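Local coordinates for protein Sso-CP2 metallo-carboxypetidase (Sulfolobus solfataricus, PDB 4MMO) that probably acts as a zinc-dependent carboxypeptidase of the M20 family, hydrolysing peptide bonds at the C-terminal end of its substrates, at residues A[1-4]-A[5-9]; A[204-207]-A[208-211]. All blocks are in the same frame, centred on the assembly; numbering follows the deposited sequence.

Interaction 1: A[1-4]-A[5-9]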
loop_
_atom_site.group_PDB
_atom_site.type_symbol
_atom_site.label_atom_id
_atom_site.label_comp_id
_atom_site.label_asym_id
_atom_site.label_seq_id
_atom_site.Cartn_x
_atom_site.Cartn_y
_atom_site.Cartn_z
ATOM N N MET A 1 -40.285 -23.676 15.860
ATOM C CA MET A 1 -38.922 -23.884 15.294
ATOM C C MET A 1 -38.474 -25.330 15.480
ATOM O O MET A 1 -38.341 -25.808 16.608
ATOM C CB MET A 1 -37.924 -22.941 15.966
ATOM C CG MET A 1 -36.486 -23.133 15.512
ATOM S SD MET A 1 -35.355 -21.914 16.206
ATOM C CE MET A 1 -35.992 -20.398 15.494
ATOM N N ASP A 2 -38.237 -26.020 14.367
ATOM C CA ASP A 2 -37.826 -27.418 14.411
ATOM C C ASP A 2 -36.326 -27.552 14.660
ATOM O O ASP A 2 -35.593 -26.562 14.649
ATOM C CB ASP A 2 -38.224 -28.147 13.119
ATOM C CG ASP A 2 -37.672 -27.485 11.866
ATOM O OD1 ASP A 2 -36.785 -26.613 11.973
ATOM O OD2 ASP A 2 -38.126 -27.848 10.760
ATOM N N GLU A 3 -35.881 -28.785 14.878
ATOM C CA GLU A 3 -34.488 -29.065 15.195
ATOM C C GLU A 3 -33.531 -28.618 14.087
ATOM O O GLU A 3 -32.396 -28.231 14.362
ATOM C CB GLU A 3 -34.308 -30.560 15.461
ATOM C CG GLU A 3 -32.953 -30.928 16.043
ATOM C CD GLU A 3 -32.794 -32.423 16.252
ATOM O OE1 GLU A 3 -33.579 -33.197 15.663
ATOM O OE2 GLU A 3 -31.884 -32.824 17.007
ATOM N N GLU A 4 -33.988 -28.681 12.840
ATOM C CA GLU A 4 -33.154 -28.312 11.696
ATOM C C GLU A 4 -32.721 -26.854 11.786
ATOM O O GLU A 4 -31.551 -26.523 11.594
ATOM C CB GLU A 4 -33.903 -28.535 10.377
ATOM C CG GLU A 4 -34.068 -29.996 9.970
ATOM C CD GLU A 4 -35.042 -30.761 10.849
ATOM O OE1 GLU A 4 -35.987 -30.140 11.384
ATOM O OE2 GLU A 4 -34.864 -31.989 11.003
ATOM N N LEU A 5 -33.677 -25.982 12.074
ATOM C CA LEU A 5 -33.399 -24.561 12.137
ATOM C C LEU A 5 -32.663 -24.217 13.428
ATOM O O LEU A 5 -31.680 -23.478 13.411
ATOM C CB LEU A 5 -34.697 -23.762 12.032
ATOM C CG LEU A 5 -34.544 -22.241 12.076
ATOM C CD1 LEU A 5 -33.613 -21.755 10.979
ATOM C CD2 LEU A 5 -35.900 -21.564 11.955
ATOM N N TYR A 6 -33.133 -24.769 14.541
ATOM C CA TYR A 6 -32.553 -24.472 15.844
ATOM C C TYR A 6 -31.072 -24.822 15.889
ATOM O O TYR A 6 -30.258 -24.047 16.395
ATOM C CB TYR A 6 -33.292 -25.229 16.951
ATOM C CG TYR A 6 -32.561 -25.238 18.276
ATOM C CD1 TYR A 6 -32.640 -24.155 19.144
ATOM C CD2 TYR A 6 -31.789 -26.327 18.659
ATOM C CE1 TYR A 6 -31.971 -24.158 20.355
ATOM C CE2 TYR A 6 -31.116 -26.338 19.867
ATOM C CZ TYR A 6 -31.211 -25.251 20.711
ATOM O OH TYR A 6 -30.544 -25.260 21.914
ATOM N N THR A 7 -30.720 -25.987 15.353
ATOM C CA THR A 7 -29.335 -26.437 15.396
ATOM C C THR A 7 -28.454 -25.555 14.516
ATOM O O THR A 7 -27.305 -25.273 14.861
ATOM C CB THR A 7 -29.210 -27.906 14.975
ATOM O OG1 THR A 7 -30.043 -28.706 15.818
ATOM C CG2 THR A 7 -27.764 -28.390 15.099
ATOM N N LEU A 8 -28.995 -25.108 13.387
ATOM C CA LEU A 8 -28.247 -24.227 12.499
ATOM C C LEU A 8 -27.930 -22.913 13.212
ATOM O O LEU A 8 -26.796 -22.435 13.156
ATOM C CB LEU A 8 -29.020 -23.966 11.202
ATOM C CG LEU A 8 -28.470 -22.857 10.300
ATOM C CD1 LEU A 8 -27.020 -23.127 9.919
ATOM C CD2 LEU A 8 -29.332 -22.705 9.057
ATOM N N ILE A 9 -28.934 -22.340 13.875
ATOM C CA ILE A 9 -28.768 -21.101 14.640
ATOM C C ILE A 9 -27.683 -21.270 15.696
ATOM O O ILE A 9 -26.805 -20.421 15.843
ATOM C CB ILE A 9 -30.085 -20.687 15.347
ATOM C CG1 ILE A 9 -31.182 -20.382 14.323
ATOM C CG2 ILE A 9 -29.869 -19.477 16.265
ATOM C CD1 ILE A 9 -30.922 -19.168 13.454
#
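The first turn of helix 3-12 closes when Tyr6 N donates to Asp2 O at 3.0 Å, with Asp2 as the N-cap. Asp2 places CG between its backbone N and carbonyl carbon (chi1 56°), which turns the carboxylate back over the helix start. Asp2 OD1 then accepts from Leu5 N at 3.2 Å, on its syn side but 33° out of the carboxylate plane. The same oxygen is also hydrogen-bonded to Tyr421 OH, so the cap is tied to helix 417-433. Ahead of the cap, Met1 runs extended to SD and bends at chi3, crossing Leu5 and Tyr6 at about right angles: Met1 CE meets Leu5 CD2 at 3.7 Å, while Met1 SD lies against Tyr6 CB at 4.0 Å. Leu5 itself is buried, touching Ile97 and Tyr421. On another side of the turn Glu4 OE2 is hydrogen-bonded to His118 NE2, and Thr7 packs on Met110 and Phe114, which seats the turn on helix 102-121. Glu3 and Thr7 lie side by side, Glu3 CG 3.7 Å from Thr7 OG1. Two donors grip Glu3 O from opposite faces of its carbonyl plane: Thr7 N at 3.0 Å and Thr7 OG1 at 2.8 Å.

Interaction 2: A[204-207]-A[208-211]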
loop_
_atom_site.group_PDB
_atom_site.type_symbol
_atom_site.label_atom_id
_atom_site.label_comp_id
_atom_site.label_asym_id
_atom_site.label_seq_id
_atom_site.Cartn_x
_atom_site.Cartn_y
_atom_site.Cartn_z
ATOM N N VAL A 204 21.285 6.697 -3.559
ATOM C CA VAL A 204 20.791 5.348 -3.294
ATOM C C VAL A 204 19.710 4.901 -4.266
ATOM O O VAL A 204 19.113 5.713 -4.974
ATOM C CB VAL A 204 20.212 5.248 -1.874
ATOM C CG1 VAL A 204 21.307 5.473 -0.838
ATOM C CG2 VAL A 204 19.079 6.247 -1.685
ATOM N N ARG A 205 19.471 3.594 -4.290
ATOM C CA ARG A 205 18.326 3.038 -4.990
ATOM C C ARG A 205 17.092 3.194 -4.113
ATOM O O ARG A 205 17.178 3.137 -2.887
ATOM C CB ARG A 205 18.551 1.561 -5.307
ATOM C CG ARG A 205 19.718 1.290 -6.242
ATOM C CD ARG A 205 19.578 -0.070 -6.905
ATOM N NE ARG A 205 18.434 -0.109 -7.815
ATOM C CZ ARG A 205 18.481 0.234 -9.099
ATOM N NH1 ARG A 205 19.617 0.639 -9.650
ATOM N NH2 ARG A 205 17.386 0.168 -9.840
ATOM N N ASN A 206 15.948 3.406 -4.749
ATOM C CA ASN A 206 14.678 3.509 -4.047
ATOM C C ASN A 206 13.919 2.188 -4.234
ATOM O O ASN A 206 13.728 1.742 -5.363
ATOM C CB ASN A 206 13.896 4.720 -4.584
ATOM C CG ASN A 206 12.507 4.852 -3.981
ATOM O OD1 ASN A 206 11.684 3.939 -4.057
ATOM N ND2 ASN A 206 12.235 6.009 -3.390
ATOM N N PRO A 207 13.505 1.545 -3.130
ATOM C CA PRO A 207 12.860 0.233 -3.252
ATOM C C PRO A 207 11.443 0.293 -3.832
ATOM O O PRO A 207 11.029 -0.671 -4.477
ATOM C CB PRO A 207 12.830 -0.274 -1.809
ATOM C CG PRO A 207 12.767 0.961 -0.988
ATOM C CD PRO A 207 13.600 1.976 -1.724
ATOM N N CYS A 208 10.717 1.388 -3.608
ATOM C CA CYS A 208 9.384 1.550 -4.203
ATOM C C CYS A 208 9.447 1.450 -5.717
ATOM O O CYS A 208 8.721 0.667 -6.329
ATOM C CB CYS A 208 8.776 2.904 -3.845
ATOM S SG CYS A 208 8.849 3.320 -2.116
ATOM N N ILE A 209 10.310 2.261 -6.318
ATOM C CA ILE A 209 10.410 2.313 -7.767
ATOM C C ILE A 209 10.912 0.978 -8.309
ATOM O O ILE A 209 10.398 0.482 -9.312
ATOM C CB ILE A 209 11.316 3.491 -8.247
ATOM C CG1 ILE A 209 11.366 3.564 -9.776
ATOM C CG2 ILE A 209 12.717 3.363 -7.707
ATOM C CD1 ILE A 209 10.047 3.920 -10.401
ATOM N N ASP A 210 11.901 0.393 -7.636
ATOM C CA ASP A 210 12.472 -0.872 -8.085
ATOM C C ASP A 210 11.410 -1.960 -8.094
ATOM O O ASP A 210 11.280 -2.696 -9.069
ATOM C CB ASP A 210 13.651 -1.293 -7.205
ATOM C CG ASP A 210 14.912 -0.491 -7.487
ATOM O OD1 ASP A 210 14.918 0.295 -8.460
ATOM O OD2 ASP A 210 15.902 -0.657 -6.739
ATOM N N LEU A 211 10.642 -2.051 -7.016
ATOM C CA LEU A 211 9.604 -3.067 -6.920
ATOM C C LEU A 211 8.463 -2.782 -7.900
ATOM O O LEU A 211 7.921 -3.705 -8.512
ATOM C CB LEU A 211 9.070 -3.165 -5.491
ATOM C CG LEU A 211 8.119 -4.336 -5.214
ATOM C CD1 LEU A 211 8.754 -5.678 -5.582
ATOM C CD2 LEU A 211 7.687 -4.338 -3.756
HETATM O O HOH W 1 15.977 2.834 -7.591
#
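The guanidinium of Arg205 meets the carboxylate of Asp210 at its edge, with Asp210 CG in the guanidinium plane and the two planes 25° apart. The grip is side-on, one nitrogen to each oxygen. Arg205 NE reaches Asp210 OD2 at 2.8 Å, almost straight at 170° and on the syn side, whereas Arg205 NH2 approaches Asp210 OD1 from above the carboxylate plane, also at 2.8 Å. A bend at chi3 (67°) brings the arginine's end round to this edge. Were Arg205 an alanine, the carboxylate of Asp210 would probably lose its charged mate and keep its hydrogen bond to Tyr191 OH through OD2. A water accepts from Asn206 N and donates to Asp210 OD1. Asn206 is the N-cap of helix 207-218 in the M20 dimerisation region: its OD1 takes Ile209 N at 3.1 Å and, weakly, Cys208 N. The amide nitrogen ND2 donates to Asn283 OD1 and Val284 O of the second subunit, so one side chain both caps the helix and joins the dimer. Cys208 is fixed by its disulfide to Cys289. Ile209 crosses Asn206 at about a right angle, bringing Ile209 CG2 within 3.6 Å of Asn206 CB.

In the fold
Both interactions are helix starts capped by a side chain, Asp2 in interaction 1 and Asn206 in interaction 2, but they stand in different parts of the chain. Their centres are 57 Å apart, with nearest atoms about 42 Å apart, and they lie on opposite sides of the chain's centre. Interaction 1 is the nearer to the metal: the side chain of Leu8 is about 14 Å from the bound zinc and about 11 Å from that of the zinc ligand Asp104, which lies on helix 102-121, the helix that Glu4 and Thr7 pack against. Interaction 2 lies far from the zinc site and faces the second subunit, whereas interaction 1 is not contacted by that subunit.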